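Side-chain contacts in beta-1,4-galactanase (Humicola insolens, PDB 1HJQ), which hydrolyses the beta-1,4-galactosidic linkages of type I arabinogalactans as a fungal glycoside hydrolase of family 53, clan GH-A: residues A[261-264]-A[265-268]; A[308-311]-A[312-315]. All blocks are in the same frame, centred on the assembly; numbering follows the deposited sequence.

Both contacts belong to loops that follow strands of the (beta/alpha)8 barrel, and each is a local turn within one continuous run of chain. From the N terminus, six strands precede strand 240-245; contact 1 lies in the loop that leaves this strand, and its turn closes just before helix 270-286 begins. The chain then passes through that helix and strand 290-296 before contact 2 shapes the next loop. The two follow in series, neither nested nor crossed, with centres about 15 Å apart. They do not touch, but the Cys252-Cys310 disulfide joins contact 2 to the loop that carries contact 1, tying the loops after the last two strands together.

Contact 1: A[261-264]-A[265-268]; sequences ADVR and NVPF
Asn265 reaches back over its own turn to Asp262, an example of a side-chain amide bonding to a backbone carbonyl three residues earlier. Its ND2 donates to the backbone O of Asp262 at 3.1 Å, with an N-H...O angle of 155°. The acceptor lies almost in the plane of the Asn265 amide, whereas, as judged from Asp262, the nitrogen stands well above the carbonyl plane and away from a lone pair. The bend of the side chain makes this possible: CG sits between the backbone N and the carbonyl carbon (chi1 49°), which brings the amide over the preceding peptides. Asn265 ND2 passes 3.5 Å from Val263 C.

A backbone hydrogen bond from Val266 N to Val263 O, 2.9 Å long, closes a type I beta turn with Arg264 and Asn265 at its two central positions. The turn lies at the surface of the (beta/alpha)8 barrel, in the loop between strand 240-245 and helix 270-286, and away from the catalytic residues.

Apolar contact joins the two ends of the turn. The CG2 branch of Val266 lies against the root of Val263, 4.1 Å from its CB and 4.0 Å from its CA. Both valines also touch Trp248, and Val263 is buried against Tyr276 of the following helix.

The charged side chains turn to other partners. Arg264 runs extended back along the chain, and its guanidinium carries the methyl CB of Ala261 over the centre of one face, 3.9 Å above the plane, while NE donates to Phe259 O. Asp262 OD2 accepts from the backbone N of Leu223, linking this loop to the start of helix 223-237.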
ATOM      1  N   ALA A 261       8.204  -6.507  21.606  1.00 22.82           N
ATOM      2  CA  ALA A 261       7.829  -6.661  23.009  1.00 23.27           C
ATOM      3  C   ALA A 261       6.502  -6.008  23.385  1.00 23.44           C
ATOM      4  O   ALA A 261       5.803  -6.488  24.281  1.00 24.20           O
ATOM      5  CB  ALA A 261       8.935  -6.118  23.899  1.00 22.65           C
ATOM      6  N   ASP A 262       6.149  -4.919  22.710  1.00 23.48           N
ATOM      7  CA  ASP A 262       4.905  -4.228  23.018  1.00 24.55           C
ATOM      8  C   ASP A 262       3.638  -4.953  22.584  1.00 25.11           C
ATOM      9  O   ASP A 262       2.548  -4.588  23.016  1.00 25.77           O
ATOM     10  CB  ASP A 262       4.901  -2.817  22.423  1.00 24.95           C
ATOM     11  CG  ASP A 262       5.212  -2.795  20.931  1.00 26.71           C
ATOM     12  OD1 ASP A 262       4.947  -3.801  20.234  1.00 27.07           O
ATOM     13  OD2 ASP A 262       5.709  -1.751  20.452  1.00 27.65           O
ATOM     14  N   VAL A 263       3.766  -5.969  21.735  1.00 25.90           N
ATOM     15  CA  VAL A 263       2.589  -6.700  21.274  1.00 27.16           C
ATOM     16  C   VAL A 263       2.614  -8.195  21.578  1.00 28.42           C
ATOM     17  O   VAL A 263       1.732  -8.930  21.144  1.00 28.24           O
ATOM     18  CB  VAL A 263       2.362  -6.514  19.751  1.00 26.82           C
ATOM     19  CG1 VAL A 263       2.145  -5.041  19.433  1.00 25.62           C
ATOM     20  CG2 VAL A 263       3.536  -7.069  18.972  1.00 26.08           C
ATOM     21  N   ARG A 264       3.615  -8.636  22.334  1.00 30.33           N
ATOM     22  CA  ARG A 264       3.747 -10.046  22.690  1.00 32.39           C
ATOM     23  C   ARG A 264       2.629 -10.515  23.616  1.00 32.71           C
ATOM     24  O   ARG A 264       2.569 -11.683  23.992  1.00 33.46           O
ATOM     25  CB  ARG A 264       5.108 -10.289  23.344  1.00 33.64           C
ATOM     26  CG  ARG A 264       6.264  -9.974  22.413  1.00 36.24           C
ATOM     27  CD  ARG A 264       7.622 -10.108  23.085  1.00 38.00           C
ATOM     28  NE  ARG A 264       8.693  -9.699  22.178  1.00 39.40           N
ATOM     29  CZ  ARG A 264       9.981  -9.650  22.502  1.00 39.15           C
ATOM     30  NH1 ARG A 264      10.373  -9.989  23.724  1.00 39.73           N
ATOM     31  NH2 ARG A 264      10.877  -9.259  21.603  1.00 38.10           N
ATOM     32  N   ASN A 265       1.744  -9.595  23.975  1.00 32.83           N
ATOM     33  CA  ASN A 265       0.615  -9.897  24.850  1.00 32.63           C
ATOM     34  C   ASN A 265      -0.641 -10.042  24.009  1.00 31.15           C
ATOM     35  O   ASN A 265      -1.636 -10.605  24.457  1.00 31.99           O
ATOM     36  CB  ASN A 265       0.421  -8.761  25.848  1.00 34.76           C
ATOM     37  CG  ASN A 265       0.413  -7.395  25.174  1.00 36.51           C
ATOM     38  OD1 ASN A 265      -0.638  -6.752  25.041  1.00 37.70           O
ATOM     39  ND2 ASN A 265       1.589  -6.952  24.729  1.00 36.13           N
ATOM     40  N   VAL A 266      -0.584  -9.516  22.789  1.00 29.20           N
ATOM     41  CA  VAL A 266      -1.707  -9.568  21.863  1.00 26.45           C
ATOM     42  C   VAL A 266      -1.816 -10.975  21.292  1.00 24.80           C
ATOM     43  O   VAL A 266      -0.859 -11.511  20.737  1.00 24.65           O
ATOM     44  CB  VAL A 266      -1.525  -8.550  20.719  1.00 26.77           C
ATOM     45  CG1 VAL A 266      -2.719  -8.606  19.771  1.00 26.14           C
ATOM     46  CG2 VAL A 266      -1.361  -7.144  21.300  1.00 24.95           C
ATOM     47  N   PRO A 267      -2.994 -11.596  21.432  1.00 22.87           N
ATOM     48  CA  PRO A 267      -3.251 -12.952  20.943  1.00 21.87           C
ATOM     49  C   PRO A 267      -3.403 -13.075  19.437  1.00 21.56           C
ATOM     50  O   PRO A 267      -3.763 -12.114  18.755  1.00 21.40           O
ATOM     51  CB  PRO A 267      -4.539 -13.326  21.665  1.00 21.65           C
ATOM     52  CG  PRO A 267      -5.261 -12.016  21.726  1.00 20.90           C
ATOM     53  CD  PRO A 267      -4.170 -11.068  22.151  1.00 21.26           C
ATOM     54  N   PHE A 268      -3.116 -14.265  18.917  1.00 21.07           N
ATOM     55  CA  PHE A 268      -3.283 -14.509  17.495  1.00 20.70           C
ATOM     56  C   PHE A 268      -4.720 -14.970  17.368  1.00 20.69           C
ATOM     57  O   PHE A 268      -5.026 -16.150  17.560  1.00 20.87           O
ATOM     58  CB  PHE A 268      -2.325 -15.591  16.994  1.00 20.22           C
ATOM     59  CG  PHE A 268      -0.880 -15.224  17.137  1.00 19.46           C
ATOM     60  CD1 PHE A 268      -0.439 -13.944  16.794  1.00 18.89           C
ATOM     61  CD2 PHE A 268       0.040 -16.144  17.635  1.00 18.87           C
ATOM     62  CE1 PHE A 268       0.894 -13.582  16.948  1.00 18.83           C
ATOM     63  CE2 PHE A 268       1.382 -15.794  17.796  1.00 18.72           C
ATOM     64  CZ  PHE A 268       1.810 -14.508  17.452  1.00 19.06           C
TER

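Contact 2: A[308-311]-A[312-315]; sequences SSCA and DNTM
Ser308 and Asn313 meet across the bend, with the hydroxyl OG 2.9 Å from the amide ND2. The other end of that amide faces Cys310, whose CB lies 3.9 Å from Asn313 OD1, and the asparagine thus reaches both a serine and the base of a disulfide.

Each arm of the bend is shaped by a side chain of its own. Ser308 OG accepts from Cys310 N at 3.1 Å, an ST turn, and is also hydrogen-bonded to Asn305 O, towards which Asn313 ND2 makes a weak bond. Asp312 forms an Asx turn: with CG anti to the backbone N (chi1 -164°), OD1 receives Thr314 N at 2.9 Å nearly along the C-O direction and the Thr314 hydroxyl on its syn lone pair. With an alanine in place of this aspartate, Thr314 N would probably lose the acceptor that closes the Asx turn, and the hydroxyl would be left to its other partner, Phe316 O.

Farther out, Cys310 SG is bonded to Cys252, and Asp312 makes backbone hydrogen bonds with Thr250 and Ser251, fastening the bend to the loop after strand 240-245. Ser308 lies about 10 Å, side chain to side chain, from Glu245, the probable nucleophile and last residue of that strand. Tyr295 of strand 290-296 hydrogen-bonds to Asn313 O through its hydroxyl, while Met315 packs on Gln273 and Ile277 of helix 270-286.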
ATOM      1  N   SER A 308       4.420 -14.076   4.548  1.00 17.51           N
ATOM      2  CA  SER A 308       5.158 -13.964   5.805  1.00 18.39           C
ATOM      3  C   SER A 308       5.432 -15.345   6.392  1.00 18.66           C
ATOM      4  O   SER A 308       5.037 -16.371   5.822  1.00 19.35           O
ATOM      5  CB  SER A 308       4.362 -13.143   6.820  1.00 18.29           C
ATOM      6  OG  SER A 308       3.289 -13.908   7.341  1.00 19.03           O
ATOM      7  N   SER A 309       6.106 -15.375   7.534  1.00 17.98           N
ATOM      8  CA  SER A 309       6.406 -16.647   8.168  1.00 18.37           C
ATOM      9  C   SER A 309       5.206 -17.102   9.003  1.00 18.66           C
ATOM     10  O   SER A 309       5.203 -18.198   9.562  1.00 18.82           O
ATOM     11  CB  SER A 309       7.668 -16.540   9.035  1.00 16.87           C
ATOM     12  OG  SER A 309       7.484 -15.645  10.116  1.00 16.73           O
ATOM     13  N   CYS A 310       4.184 -16.260   9.086  1.00 18.99           N
ATOM     14  CA  CYS A 310       2.987 -16.627   9.836  1.00 19.84           C
ATOM     15  C   CYS A 310       2.063 -17.418   8.910  1.00 18.99           C
ATOM     16  O   CYS A 310       2.075 -17.221   7.698  1.00 19.83           O
ATOM     17  CB  CYS A 310       2.272 -15.385  10.368  1.00 20.30           C
ATOM     18  SG  CYS A 310       2.979 -14.626  11.877  1.00 25.12           S
ATOM     19  N   ALA A 311       1.264 -18.309   9.486  1.00 17.61           N
ATOM     20  CA  ALA A 311       0.359 -19.157   8.714  1.00 15.98           C
ATOM     21  C   ALA A 311      -0.889 -18.484   8.148  1.00 15.42           C
ATOM     22  O   ALA A 311      -1.297 -18.775   7.025  1.00 15.25           O
ATOM     23  CB  ALA A 311      -0.052 -20.347   9.560  1.00 14.23           C
ATOM     24  N   ASP A 312      -1.498 -17.594   8.922  1.00 14.91           N
ATOM     25  CA  ASP A 312      -2.723 -16.933   8.488  1.00 15.03           C
ATOM     26  C   ASP A 312      -2.832 -15.489   8.981  1.00 15.03           C
ATOM     27  O   ASP A 312      -2.948 -15.250  10.184  1.00 14.66           O
ATOM     28  CB  ASP A 312      -3.923 -17.726   9.009  1.00 14.77           C
ATOM     29  CG  ASP A 312      -5.213 -17.359   8.321  1.00 15.94           C
ATOM     30  OD1 ASP A 312      -5.316 -16.228   7.783  1.00 16.89           O
ATOM     31  OD2 ASP A 312      -6.132 -18.207   8.328  1.00 15.63           O
ATOM     32  N   ASN A 313      -2.803 -14.536   8.050  1.00 15.39           N
ATOM     33  CA  ASN A 313      -2.924 -13.117   8.386  1.00 15.92           C
ATOM     34  C   ASN A 313      -4.232 -12.543   7.846  1.00 15.62           C
ATOM     35  O   ASN A 313      -4.459 -11.339   7.898  1.00 15.67           O
ATOM     36  CB  ASN A 313      -1.759 -12.313   7.796  1.00 16.97           C
ATOM     37  CG  ASN A 313      -0.444 -12.580   8.497  1.00 19.02           C
ATOM     38  OD1 ASN A 313      -0.374 -12.573   9.721  1.00 20.60           O
ATOM     39  ND2 ASN A 313       0.610 -12.806   7.719  1.00 18.85           N
ATOM     40  N   THR A 314      -5.092 -13.406   7.323  1.00 16.06           N
ATOM     41  CA  THR A 314      -6.364 -12.963   6.759  1.00 17.21           C
ATOM     42  C   THR A 314      -7.403 -12.600   7.810  1.00 17.11           C
ATOM     43  O   THR A 314      -7.339 -13.048   8.951  1.00 17.96           O
ATOM     44  CB  THR A 314      -6.981 -14.046   5.870  1.00 16.97           C
ATOM     45  OG1 THR A 314      -7.335 -15.171   6.684  1.00 17.46           O
ATOM     46  CG2 THR A 314      -5.991 -14.491   4.804  1.00 16.23           C
ATOM     47  N   MET A 315      -8.365 -11.784   7.408  1.00 16.94           N
ATOM     48  CA  MET A 315      -9.436 -11.382   8.300  1.00 18.19           C
ATOM     49  C   MET A 315     -10.703 -12.072   7.817  1.00 18.92           C
ATOM     50  O   MET A 315     -11.821 -11.581   7.981  1.00 18.61           O
ATOM     51  CB  MET A 315      -9.602  -9.862   8.285  1.00 18.86           C
ATOM     52  CG  MET A 315      -8.343  -9.128   8.714  1.00 19.02           C
ATOM     53  SD  MET A 315      -8.572  -7.375   8.844  1.00 19.65           S
ATOM     54  CE  MET A 315      -9.397  -7.324  10.399  1.00 20.23           C
TER